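Local coordinates for core protein VP7 (PDB 1AHS) that forms the surface layer of the African horse sickness virus core as a homotrimer and binds core protein VP3, this chain being its top domain, at residues T83-D88 with V106-P111; V35-G40 with S116-E121; F61-L66 with V90-G95; P3-V8 with I28-A33; S79-F84 with G112-I117. All coordinates share one frame; numbering follows the deposited sequence.

All five contacts belong to the beta sandwich of the VP7 top domain. Interaction 2 lies in the five-stranded sheet and interaction 1 in the four-stranded one, their centres about 10 Å apart; Val108 packs on Leu118 and Met37 between them. Interaction 3 joins the two sheets and meets interaction 1 through the backbone bond of Val92 with Val85. Interaction 5, centred about 7 Å from interaction 2, ties together the loops at one end and shares Ser116 and Ile117 with it. Interaction 4 uses the far end of strand 32-37, its centre about 17 Å from that of interaction 2 and about 24 Å from that of interaction 5, at the trimer interface, where Ser30 bonds Glu121 across subunits.

Interaction 1: residues T83-D88 with V106-P111; sequences TFVTVD and VNVGNP
With chi1 at 62°, Phe84 CG sits between its own backbone N and carbonyl carbon, and a chi2 of 77° then lays the ring over Gly109 on the neighbouring strand. Strands 84-87 and 106-110 are the two inner members of the four-stranded antiparallel sheet, one half of the beta sandwich of the VP7 top domain. Gly109 CA makes a CH-pi contact with the ring, 4.0 Å from its centroid. Glycine suits the place because the position a CB would occupy is already taken by the phenyl group. Pro111 CD approaches the same ring obliquely at CE2. The backbones are joined by two reciprocal hydrogen-bonded pairs, Phe84 with Gly109 and Thr86 with Asn107, of which Gly109 N to Phe84 O measures 2.9 Å. On the face that carries Phe84, two polar residues suited to a partly exposed surface touch through oxygen and methylene, Thr86 OG1 lying 3.5 Å from Asn107 CB. The other face turns inward and is built from valines, whose branched CB fits an extended chain. In the non-hydrogen-bonded pairs, Val85 CG2 meets Val108 CG2 at 3.8 Å. Val87 and Val106 lie side by side, both pointing the same way, with Val87 CG2 4.2 Å from Val106 CG2. Across the interior these valines face the other sheet: Val85 packs on Trp63 and Val108 on Leu118 and Phe120. Where the strands part, Asn110 uses its amide to bind Asp38 O and Arg114 O through ND2; its OD1, bonded to Ser116 OG, also rests 3.4 Å from Thr83 CG2.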
# COMPACT_ATOMS: atom_id res chain seq x y z
N THR B 83 -1.34 5.52 21.50
CA THR B 83 -0.46 6.25 20.61
C THR B 83 -1.11 7.63 20.41
O THR B 83 -2.35 7.73 20.38
CB THR B 83 -0.38 5.54 19.25
OG1 THR B 83 -1.69 5.30 18.74
CG2 THR B 83 0.34 4.24 19.37
N PHE B 84 -0.32 8.70 20.34
CA PHE B 84 -0.89 10.05 20.11
C PHE B 84 -0.04 10.87 19.14
O PHE B 84 1.13 10.57 18.91
CB PHE B 84 -1.11 10.85 21.43
CG PHE B 84 0.14 11.14 22.20
CD1 PHE B 84 1.01 12.14 21.79
CD2 PHE B 84 0.51 10.35 23.26
CE1 PHE B 84 2.22 12.36 22.43
CE2 PHE B 84 1.71 10.55 23.91
CZ PHE B 84 2.57 11.56 23.49
N VAL B 85 -0.63 11.92 18.60
CA VAL B 85 0.04 12.81 17.68
C VAL B 85 -0.39 14.23 18.12
O VAL B 85 -1.57 14.46 18.39
CB VAL B 85 -0.42 12.48 16.22
CG1 VAL B 85 -0.04 13.60 15.27
CG2 VAL B 85 0.22 11.19 15.75
N THR B 86 0.57 15.12 18.37
CA THR B 86 0.20 16.49 18.70
C THR B 86 0.70 17.41 17.59
O THR B 86 1.77 17.17 17.02
CB THR B 86 0.73 16.96 20.07
OG1 THR B 86 2.16 16.88 20.12
CG2 THR B 86 0.18 16.13 21.15
N VAL B 87 -0.14 18.35 17.16
CA VAL B 87 0.28 19.32 16.16
C VAL B 87 0.19 20.72 16.80
O VAL B 87 -0.91 21.21 17.12
CB VAL B 87 -0.57 19.30 14.88
CG1 VAL B 87 -0.03 20.32 13.90
CG2 VAL B 87 -0.52 17.93 14.22
N ASP B 88 1.35 21.35 17.02
CA ASP B 88 1.44 22.68 17.65
C ASP B 88 0.99 22.54 19.08
O ASP B 88 0.29 23.40 19.61
CB ASP B 88 0.53 23.72 16.95
CG ASP B 88 1.16 25.14 16.88
OD1 ASP B 88 2.24 25.38 17.46
OD2 ASP B 88 0.57 26.00 16.20
N VAL B 106 5.17 18.67 14.91
CA VAL B 106 4.29 17.50 14.89
C VAL B 106 5.01 16.47 15.73
O VAL B 106 6.12 16.09 15.38
CB VAL B 106 4.11 16.98 13.48
CG1 VAL B 106 3.34 15.69 13.50
CG2 VAL B 106 3.34 17.99 12.68
N ASN B 107 4.48 16.14 16.91
CA ASN B 107 5.13 15.15 17.80
C ASN B 107 4.30 13.90 17.78
O ASN B 107 3.07 13.90 17.72
CB ASN B 107 5.32 15.64 19.22
CG ASN B 107 6.20 16.87 19.31
OD1 ASN B 107 7.40 16.82 19.12
ND2 ASN B 107 5.60 18.00 19.60
N VAL B 108 5.01 12.81 17.94
CA VAL B 108 4.39 11.53 17.81
C VAL B 108 4.80 10.75 19.07
O VAL B 108 5.92 10.91 19.57
CB VAL B 108 4.94 10.97 16.47
CG1 VAL B 108 6.18 10.13 16.65
CG2 VAL B 108 3.89 10.42 15.65
N GLY B 109 3.86 10.04 19.67
CA GLY B 109 4.21 9.30 20.86
C GLY B 109 3.63 7.91 20.94
O GLY B 109 2.50 7.68 20.53
N ASN B 110 4.41 7.00 21.50
CA ASN B 110 3.98 5.62 21.70
C ASN B 110 4.33 5.25 23.15
O ASN B 110 5.34 4.59 23.40
CB ASN B 110 4.70 4.67 20.72
CG ASN B 110 4.25 3.23 20.85
OD1 ASN B 110 3.05 2.92 20.89
ND2 ASN B 110 5.21 2.33 20.88
N PRO B 111 3.54 5.74 24.13
CA PRO B 111 3.80 5.43 25.53
C PRO B 111 3.60 3.97 25.90
O PRO B 111 4.24 3.47 26.82
CB PRO B 111 2.81 6.34 26.25
CG PRO B 111 1.66 6.40 25.31
CD PRO B 111 2.36 6.63 24.01

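Interaction 2: residues V35-G40 with S116-E121; sequences VCMDAG and SILQFE
Val35 and Phe120 make the tight end of this contact: Val35 CG1 butts against the edge of the Phe120 ring, in its plane, only 3.4 Å from CE2. The chi1 of Val35, 27°, lies well away from a staggered value, so the methyl probably pays some torsional strain for its place. Close by, Val35 and Leu118 exchange backbone bonds, and Val35 N to Leu118 O is short at 2.8 Å. Met37 and Ser116 repeat the pattern one pair further on, the N-H of Met37 pointing almost straight down the carbonyl of Ser116 at 2.8 Å. Strands 32-37 and 116-122 are thus antiparallel neighbours within the five-stranded sheet of the beta sandwich. The side chains alternate between the two faces of the sheet. On the face turned into the sandwich, Met37, Leu118 and Phe120 pack against Val108 of the other sheet. Met37 SD touches Leu118 CD2 at 4.2 Å, and its chain, bent at chi3, carries on toward Val108. On the reverse face, the non-hydrogen-bonded pair Cys36-Ile117 brings SG to 4.0 Å from both CG1 and CD1 of Ile117, the compact side chain of cysteine, with its polarisable sulfur, against the CG1-CD1 arm. Past Met37 the pairing lapses. Asp38 and Ala39 swing away from the partner strand into partly exposed surroundings, Asp38 OD1 taking the N-H of Ala39 at 2.9 Å, and Gly40, with positive phi, turns the chain at the solvent-exposed end.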
# COMPACT_ATOMS: atom_id res chain seq x y z
N VAL B 35 5.73 5.86 10.50
CA VAL B 35 6.85 5.94 11.43
C VAL B 35 6.76 4.74 12.38
O VAL B 35 5.69 4.43 12.92
CB VAL B 35 7.00 7.36 12.09
CG1 VAL B 35 5.70 8.06 12.14
CG2 VAL B 35 7.61 7.30 13.45
N CYS B 36 7.81 3.95 12.38
CA CYS B 36 7.90 2.76 13.19
C CYS B 36 8.35 3.22 14.54
O CYS B 36 9.33 3.93 14.62
CB CYS B 36 8.94 1.80 12.61
SG CYS B 36 8.42 0.97 11.09
N MET B 37 7.69 2.80 15.61
CA MET B 37 8.07 3.25 16.94
C MET B 37 8.22 2.18 17.99
O MET B 37 7.31 1.38 18.20
CB MET B 37 7.03 4.25 17.47
CG MET B 37 6.81 5.43 16.59
SD MET B 37 5.75 6.53 17.36
CE MET B 37 7.01 7.30 18.44
N ASP B 38 9.35 2.16 18.66
CA ASP B 38 9.57 1.22 19.73
C ASP B 38 8.63 1.56 20.89
O ASP B 38 7.91 2.57 20.87
CB ASP B 38 10.98 1.33 20.25
CG ASP B 38 11.58 -0.00 20.58
OD1 ASP B 38 10.86 -0.95 21.03
OD2 ASP B 38 12.81 -0.10 20.35
N ALA B 39 8.65 0.71 21.90
CA ALA B 39 7.82 0.87 23.09
C ALA B 39 8.27 2.08 23.92
O ALA B 39 9.47 2.30 24.14
CB ALA B 39 7.91 -0.38 23.92
N GLY B 40 7.29 2.86 24.38
CA GLY B 40 7.58 4.03 25.19
C GLY B 40 8.35 5.13 24.48
O GLY B 40 8.98 6.00 25.15
N SER B 116 4.82 -0.06 17.73
CA SER B 116 3.67 0.44 16.96
C SER B 116 4.13 1.07 15.65
O SER B 116 5.29 1.45 15.54
CB SER B 116 2.93 1.50 17.77
OG SER B 116 2.38 0.96 18.97
N ILE B 117 3.25 1.11 14.64
CA ILE B 117 3.60 1.79 13.39
C ILE B 117 2.46 2.77 13.16
O ILE B 117 1.31 2.39 13.31
CB ILE B 117 3.68 0.87 12.17
CG1 ILE B 117 4.81 -0.13 12.28
CG2 ILE B 117 4.04 1.68 10.94
CD1 ILE B 117 4.90 -0.97 11.07
N LEU B 118 2.77 4.04 12.88
CA LEU B 118 1.74 5.04 12.59
C LEU B 118 1.85 5.42 11.13
O LEU B 118 2.97 5.62 10.61
CB LEU B 118 1.96 6.31 13.40
CG LEU B 118 1.45 6.44 14.83
CD1 LEU B 118 1.73 5.22 15.67
CD2 LEU B 118 2.14 7.61 15.43
N GLN B 119 0.69 5.58 10.50
CA GLN B 119 0.60 5.95 9.11
C GLN B 119 0.07 7.37 8.98
O GLN B 119 -0.87 7.71 9.70
CB GLN B 119 -0.37 4.99 8.42
CG GLN B 119 -0.72 5.40 7.04
CD GLN B 119 -1.73 4.49 6.37
OE1 GLN B 119 -1.39 3.37 5.98
NE2 GLN B 119 -2.95 5.00 6.16
N PHE B 120 0.62 8.18 8.07
CA PHE B 120 0.16 9.56 7.82
C PHE B 120 -0.22 9.59 6.38
O PHE B 120 0.59 9.25 5.56
CB PHE B 120 1.28 10.58 8.00
CG PHE B 120 1.72 10.73 9.41
CD1 PHE B 120 1.08 11.60 10.25
CD2 PHE B 120 2.70 9.90 9.93
CE1 PHE B 120 1.43 11.65 11.60
CE2 PHE B 120 3.06 9.94 11.29
CZ PHE B 120 2.41 10.80 12.12
N GLU B 121 -1.42 9.98 6.04
CA GLU B 121 -1.77 9.99 4.65
C GLU B 121 -2.12 11.41 4.29
O GLU B 121 -3.01 11.98 4.89
CB GLU B 121 -3.01 9.12 4.43
CG GLU B 121 -3.56 9.20 3.01
CD GLU B 121 -4.73 8.30 2.78
OE1 GLU B 121 -5.08 7.53 3.71
OE2 GLU B 121 -5.31 8.34 1.68

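Interaction 3: residues F61-L66 with V90-G95; sequences FVWRPL and VNVAAG
The two sheets of the sandwich are linked at one side where Trp63, on strand 59-65, reaches the chain that leaves the edge strand 90-92. That chain, from Val92 to Gly95, runs almost perpendicular to strand 59-65, so the contact is a crossing and not a ladder. Trp63 has its CG between backbone N and carbonyl carbon (chi1 71°), which turns the indole out toward the crossing chain. Ala94 CA sits over one face of the five-membered ring, 4.1 Å from its centroid, as a CH-pi contact, and Ala94 CB touches CZ2. At the ring edge NE1 gives a hydrogen bond to Val92 O, 3.3 Å away. The backbone of the same residue is held too: Gly95 N meets Trp63 O at 3.3 Å, nearly in line with the carbonyl, and a water bridges Trp63 N to Ala93 O, 2.7 Å from the latter. Small residues suit this side, since the short side chain of Ala94 lets the backbone come close to the indole and Gly95 tolerates its positive phi. Beyond the crossing, Arg64 points elsewhere, forming a salt bridge with Glu121 and meeting Ala7 O of the second subunit. The indole bond is long, and NE1 stands 67° out of the plane of the Val92 carbonyl, away from its lone pairs. It is therefore probably weak, supplying a partner for a buried N-H while the CH-pi contact of Ala94 CA and the backbone and water bonds share in fixing the crossing.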
# COMPACT_ATOMS: atom_id res chain seq x y z
N PHE B 61 -3.73 16.34 6.46
CA PHE B 61 -3.45 14.92 6.69
C PHE B 61 -4.24 14.24 7.80
O PHE B 61 -4.86 14.92 8.59
CB PHE B 61 -1.98 14.74 6.97
CG PHE B 61 -1.56 15.16 8.35
CD1 PHE B 61 -1.74 14.33 9.44
CD2 PHE B 61 -0.84 16.35 8.53
CE1 PHE B 61 -1.22 14.66 10.68
CE2 PHE B 61 -0.31 16.68 9.76
CZ PHE B 61 -0.50 15.84 10.83
N VAL B 62 -4.27 12.90 7.81
CA VAL B 62 -4.91 12.14 8.88
C VAL B 62 -3.89 11.13 9.30
O VAL B 62 -3.05 10.78 8.51
CB VAL B 62 -6.11 11.28 8.47
CG1 VAL B 62 -7.26 12.10 8.31
CG2 VAL B 62 -5.89 10.59 7.19
N TRP B 63 -3.93 10.70 10.55
CA TRP B 63 -3.02 9.65 10.99
C TRP B 63 -3.83 8.53 11.64
O TRP B 63 -5.01 8.70 11.96
CB TRP B 63 -1.99 10.20 11.96
CG TRP B 63 -2.54 10.52 13.28
CD1 TRP B 63 -3.19 11.67 13.65
CD2 TRP B 63 -2.53 9.68 14.43
NE1 TRP B 63 -3.57 11.58 14.96
CE2 TRP B 63 -3.18 10.37 15.46
CE3 TRP B 63 -2.03 8.38 14.69
CZ2 TRP B 63 -3.35 9.82 16.74
CZ3 TRP B 63 -2.20 7.83 15.98
CH2 TRP B 63 -2.86 8.55 16.97
N ARG B 64 -3.25 7.35 11.70
CA ARG B 64 -3.87 6.23 12.38
C ARG B 64 -2.87 5.14 12.60
O ARG B 64 -1.85 5.08 11.93
CB ARG B 64 -5.18 5.75 11.74
CG ARG B 64 -5.20 5.47 10.31
CD ARG B 64 -5.68 6.69 9.54
NE ARG B 64 -6.90 6.46 8.76
CZ ARG B 64 -6.92 6.38 7.44
NH1 ARG B 64 -5.79 6.47 6.73
NH2 ARG B 64 -8.08 6.24 6.83
N PRO B 65 -3.04 4.40 13.68
CA PRO B 65 -2.15 3.30 14.03
C PRO B 65 -2.50 2.10 13.18
O PRO B 65 -3.58 2.07 12.60
CB PRO B 65 -2.49 3.06 15.50
CG PRO B 65 -3.94 3.36 15.56
CD PRO B 65 -4.05 4.62 14.73
N LEU B 66 -1.58 1.15 13.04
CA LEU B 66 -1.91 -0.02 12.26
C LEU B 66 -2.33 -1.05 13.25
O LEU B 66 -1.56 -1.41 14.13
CB LEU B 66 -0.71 -0.59 11.49
CG LEU B 66 0.10 0.11 10.41
CD1 LEU B 66 0.34 -0.84 9.24
CD2 LEU B 66 -0.55 1.37 9.97
N VAL B 90 -1.34 20.81 20.19
CA VAL B 90 -2.71 20.31 20.26
C VAL B 90 -2.74 18.81 19.94
O VAL B 90 -2.14 18.34 18.96
CB VAL B 90 -3.60 21.01 19.25
CG1 VAL B 90 -5.04 20.46 19.32
CG2 VAL B 90 -3.56 22.50 19.48
N ASN B 91 -3.42 18.05 20.78
CA ASN B 91 -3.53 16.63 20.58
C ASN B 91 -4.58 16.43 19.54
O ASN B 91 -5.71 16.94 19.67
CB ASN B 91 -3.94 15.95 21.88
CG ASN B 91 -4.34 14.52 21.67
OD1 ASN B 91 -5.53 14.21 21.62
ND2 ASN B 91 -3.36 13.65 21.54
N VAL B 92 -4.18 15.72 18.48
CA VAL B 92 -5.05 15.41 17.34
C VAL B 92 -5.42 13.93 17.37
O VAL B 92 -4.60 13.07 17.67
CB VAL B 92 -4.37 15.72 15.99
CG1 VAL B 92 -5.30 15.38 14.85
CG2 VAL B 92 -4.02 17.18 15.91
N ALA B 93 -6.67 13.66 17.03
CA ALA B 93 -7.19 12.31 17.02
C ALA B 93 -7.03 11.55 15.70
O ALA B 93 -6.97 12.16 14.63
CB ALA B 93 -8.63 12.37 17.42
N ALA B 94 -6.93 10.21 15.79
CA ALA B 94 -6.82 9.36 14.61
C ALA B 94 -8.13 9.49 13.87
O ALA B 94 -9.19 9.52 14.51
CB ALA B 94 -6.60 7.93 15.02
N GLY B 95 -8.10 9.62 12.55
CA GLY B 95 -9.36 9.75 11.82
C GLY B 95 -9.88 11.15 11.54
O GLY B 95 -10.79 11.33 10.71
O HOH W 1 -5.78 12.42 12.23

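Interaction 4: residues P3-V8 with I28-A33; sequences PYAGAV and INSNIA
Ser30 O is enclosed by Pro3 and Tyr4 of the N-terminal arm: it accepts the N-H of Tyr4 at 3.0 Å, while Pro3 CD and Tyr4 CB, each 3.5 Å away, close in around it. Proline has no N-H to offer here, so the backbone bond falls to Tyr4. The aromatic ring, placed beside its own backbone N by a chi1 of -50°, has Pro3 CG 3.7 Å above its centre. Its CE2 comes to 4.3 Å from Ala33 CB, obliquely, and its hydroxyl continues past the contact to Leu49 O. A long, amphipathic side chain suits a buried spot with a polar acceptor at the far end. Ala5, small enough to come close, lies against Ser30 OG. Pro3 also crosses Asn31 at about a right angle, the amide of Asn31 being bound to Val122 O. Ser30 N is hydrogen-bonded to Glu121 of the third subunit, which places the arm and loop at the trimer interface. The loop shape rests on Asn29 OD1, which accepts from Asn31 N at 2.7 Å and weakly from Ile32 N, an Asx turn within the beta hairpin that joins strands 23-27 and 32-37.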
# COMPACT_ATOMS: atom_id res chain seq x y z
N PRO B 3 2.82 15.04 -2.01
CA PRO B 3 4.07 15.65 -1.58
C PRO B 3 5.32 14.82 -1.56
O PRO B 3 6.43 15.38 -1.54
CB PRO B 3 3.72 16.14 -0.20
CG PRO B 3 2.73 15.14 0.26
CD PRO B 3 1.86 14.93 -0.91
N TYR B 4 5.18 13.50 -1.61
CA TYR B 4 6.35 12.64 -1.47
C TYR B 4 6.76 11.96 -2.75
O TYR B 4 7.53 10.98 -2.72
CB TYR B 4 6.12 11.59 -0.35
CG TYR B 4 5.62 12.18 0.97
CD1 TYR B 4 6.11 13.39 1.45
CD2 TYR B 4 4.54 11.61 1.64
CE1 TYR B 4 5.51 14.04 2.54
CE2 TYR B 4 3.95 12.25 2.73
CZ TYR B 4 4.43 13.46 3.16
OH TYR B 4 3.80 14.14 4.15
N ALA B 5 6.34 12.51 -3.87
CA ALA B 5 6.67 11.92 -5.17
C ALA B 5 8.17 11.85 -5.46
O ALA B 5 8.62 10.91 -6.09
CB ALA B 5 5.91 12.63 -6.30
N GLY B 6 8.95 12.74 -4.88
CA GLY B 6 10.37 12.75 -5.16
C GLY B 6 11.26 11.94 -4.27
O GLY B 6 12.48 12.04 -4.37
N ALA B 7 10.66 11.14 -3.39
CA ALA B 7 11.40 10.30 -2.47
C ALA B 7 12.20 9.36 -3.36
O ALA B 7 11.68 8.87 -4.36
CB ALA B 7 10.42 9.50 -1.64
N VAL B 8 13.44 9.07 -3.01
CA VAL B 8 14.19 8.17 -3.86
C VAL B 8 14.10 6.67 -3.51
O VAL B 8 14.70 5.82 -4.18
CB VAL B 8 15.64 8.62 -3.96
CG1 VAL B 8 15.70 9.92 -4.72
CG2 VAL B 8 16.19 8.82 -2.60
N ILE B 28 5.89 5.36 1.82
CA ILE B 28 5.23 4.20 1.24
C ILE B 28 4.91 4.50 -0.24
O ILE B 28 5.02 3.64 -1.12
CB ILE B 28 3.93 3.90 1.99
CG1 ILE B 28 4.26 3.53 3.44
CG2 ILE B 28 3.21 2.77 1.37
CD1 ILE B 28 5.48 2.68 3.63
N ASN B 29 4.53 5.75 -0.51
CA ASN B 29 4.19 6.19 -1.85
C ASN B 29 4.06 7.71 -1.81
O ASN B 29 4.43 8.32 -0.83
CB ASN B 29 2.92 5.49 -2.35
CG ASN B 29 1.63 5.99 -1.70
OD1 ASN B 29 1.52 7.13 -1.29
ND2 ASN B 29 0.61 5.14 -1.67
N SER B 30 3.56 8.33 -2.88
CA SER B 30 3.39 9.79 -2.94
C SER B 30 2.65 10.46 -1.84
O SER B 30 2.86 11.65 -1.64
CB SER B 30 2.63 10.17 -4.19
OG SER B 30 3.47 9.88 -5.25
N ASN B 31 1.70 9.78 -1.22
CA ASN B 31 0.90 10.40 -0.18
C ASN B 31 0.92 9.80 1.22
O ASN B 31 0.36 10.38 2.16
CB ASN B 31 -0.54 10.53 -0.69
CG ASN B 31 -0.67 11.66 -1.70
OD1 ASN B 31 -0.10 11.58 -2.78
ND2 ASN B 31 -1.41 12.73 -1.34
N ILE B 32 1.68 8.73 1.40
CA ILE B 32 1.72 8.05 2.66
C ILE B 32 3.12 7.83 3.21
O ILE B 32 4.04 7.42 2.49
CB ILE B 32 0.98 6.70 2.50
CG1 ILE B 32 -0.41 6.95 1.96
CG2 ILE B 32 0.85 5.97 3.81
CD1 ILE B 32 -1.25 5.72 1.92
N ALA B 33 3.27 8.08 4.50
CA ALA B 33 4.54 7.89 5.17
C ALA B 33 4.17 7.11 6.44
O ALA B 33 3.02 7.17 6.88
CB ALA B 33 5.12 9.25 5.51

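Interaction 5: residues S79-F84 with G112-I117; sequences SAPGTF and GARRSI
Ala80 N and Ser116 OG make the short central bond of this contact, 2.7 Å long. A second hydroxyl works in the reverse sense: Ser79 OG accepts the N-H of Ile117 at 3.3 Å. Two serines thus pin the loop after strand 76-77 to the start of strand 116-122, each side-chain oxygen taking a backbone N-H from the opposite segment. The methyl of Ala80 is packed into the middle of the site, against Ser116 OG and Arg114 CG, with Ala80 CB 3.4 Å from Arg114 O. Gly112, having no CB, lets its chain pass close to that methyl and to Pro81 O; a CB there would collide with Ala80 CB. Around this first shell, Arg114 folds across the loop. Its CG lies between backbone N and carbonyl carbon (chi1 53°), and the bent chain brings the guanidinium alongside the loop, with Pro81 CD 4.0 Å above one face of it. Thr83 adds a methyl, its CG2 resting 3.9 Å from Ser116 OG. A further layer positions the serines: Ser79 OG also bonds Leu66 O, and Ser116 OG bonds Asn110 OD1 at the end of the 106-111 segment. Both of those outer partners are acceptors. Each hydroxyl therefore accepts one backbone N-H and donates its own hydrogen outward, so that both its bonding roles are used and its rotation is probably fixed.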
# COMPACT_ATOMS: atom_id res chain seq x y z
N SER B 79 -0.32 -2.88 17.11
CA SER B 79 0.14 -1.61 17.65
C SER B 79 -0.36 -1.43 19.07
O SER B 79 -1.51 -1.81 19.42
CB SER B 79 -0.41 -0.45 16.79
OG SER B 79 0.45 -0.17 15.70
N ALA B 80 0.50 -0.81 19.88
CA ALA B 80 0.19 -0.52 21.26
C ALA B 80 -0.94 0.53 21.41
O ALA B 80 -1.17 1.38 20.55
CB ALA B 80 1.43 -0.05 21.95
N PRO B 81 -1.72 0.43 22.48
CA PRO B 81 -2.78 1.43 22.63
C PRO B 81 -2.18 2.74 23.17
O PRO B 81 -1.00 2.79 23.56
CB PRO B 81 -3.70 0.76 23.62
CG PRO B 81 -2.71 0.03 24.53
CD PRO B 81 -1.74 -0.56 23.58
N GLY B 82 -2.96 3.81 23.11
CA GLY B 82 -2.45 5.07 23.62
C GLY B 82 -1.47 5.86 22.78
O GLY B 82 -0.79 6.74 23.31
N THR B 83 -1.34 5.52 21.50
CA THR B 83 -0.46 6.25 20.61
C THR B 83 -1.11 7.63 20.41
O THR B 83 -2.35 7.73 20.38
CB THR B 83 -0.38 5.54 19.25
OG1 THR B 83 -1.69 5.30 18.74
CG2 THR B 83 0.34 4.24 19.37
N PHE B 84 -0.32 8.70 20.34
CA PHE B 84 -0.89 10.05 20.11
C PHE B 84 -0.04 10.87 19.14
O PHE B 84 1.13 10.57 18.91
CB PHE B 84 -1.11 10.85 21.43
CG PHE B 84 0.14 11.14 22.20
CD1 PHE B 84 1.01 12.14 21.79
CD2 PHE B 84 0.51 10.35 23.26
CE1 PHE B 84 2.22 12.36 22.43
CE2 PHE B 84 1.71 10.55 23.91
CZ PHE B 84 2.57 11.56 23.49
N GLY B 112 2.73 3.30 25.13
CA GLY B 112 2.40 1.89 25.32
C GLY B 112 3.57 0.94 25.51
O GLY B 112 4.72 1.32 25.32
N ALA B 113 3.28 -0.33 25.81
CA ALA B 113 4.35 -1.32 26.05
C ALA B 113 4.80 -2.24 24.92
O ALA B 113 5.53 -3.19 25.17
CB ALA B 113 4.03 -2.16 27.30
N ARG B 114 4.34 -2.01 23.69
CA ARG B 114 4.77 -2.84 22.59
C ARG B 114 5.04 -1.91 21.42
O ARG B 114 4.76 -0.72 21.51
CB ARG B 114 3.74 -3.91 22.28
CG ARG B 114 2.35 -3.45 22.05
CD ARG B 114 1.42 -4.62 21.68
NE ARG B 114 0.34 -4.84 22.66
CZ ARG B 114 -0.96 -4.59 22.47
NH1 ARG B 114 -1.40 -4.11 21.32
NH2 ARG B 114 -1.83 -4.80 23.45
N ARG B 115 5.67 -2.41 20.36
CA ARG B 115 5.97 -1.60 19.20
C ARG B 115 4.72 -1.16 18.47
O ARG B 115 3.68 -1.80 18.58
CB ARG B 115 6.88 -2.37 18.27
CG ARG B 115 8.24 -2.58 18.88
CD ARG B 115 9.01 -3.61 18.10
NE ARG B 115 8.56 -4.98 18.34
CZ ARG B 115 9.16 -6.06 17.83
NH1 ARG B 115 10.22 -5.93 17.05
NH2 ARG B 115 8.73 -7.27 18.17
N SER B 116 4.82 -0.06 17.73
CA SER B 116 3.67 0.44 16.96
C SER B 116 4.13 1.07 15.65
O SER B 116 5.29 1.45 15.54
CB SER B 116 2.93 1.50 17.77
OG SER B 116 2.38 0.96 18.97
N ILE B 117 3.25 1.11 14.64
CA ILE B 117 3.60 1.79 13.39
C ILE B 117 2.46 2.77 13.16
O ILE B 117 1.31 2.39 13.31
CB ILE B 117 3.68 0.87 12.17
CG1 ILE B 117 4.81 -0.13 12.28
CG2 ILE B 117 4.04 1.68 10.94
CD1 ILE B 117 4.90 -0.97 11.07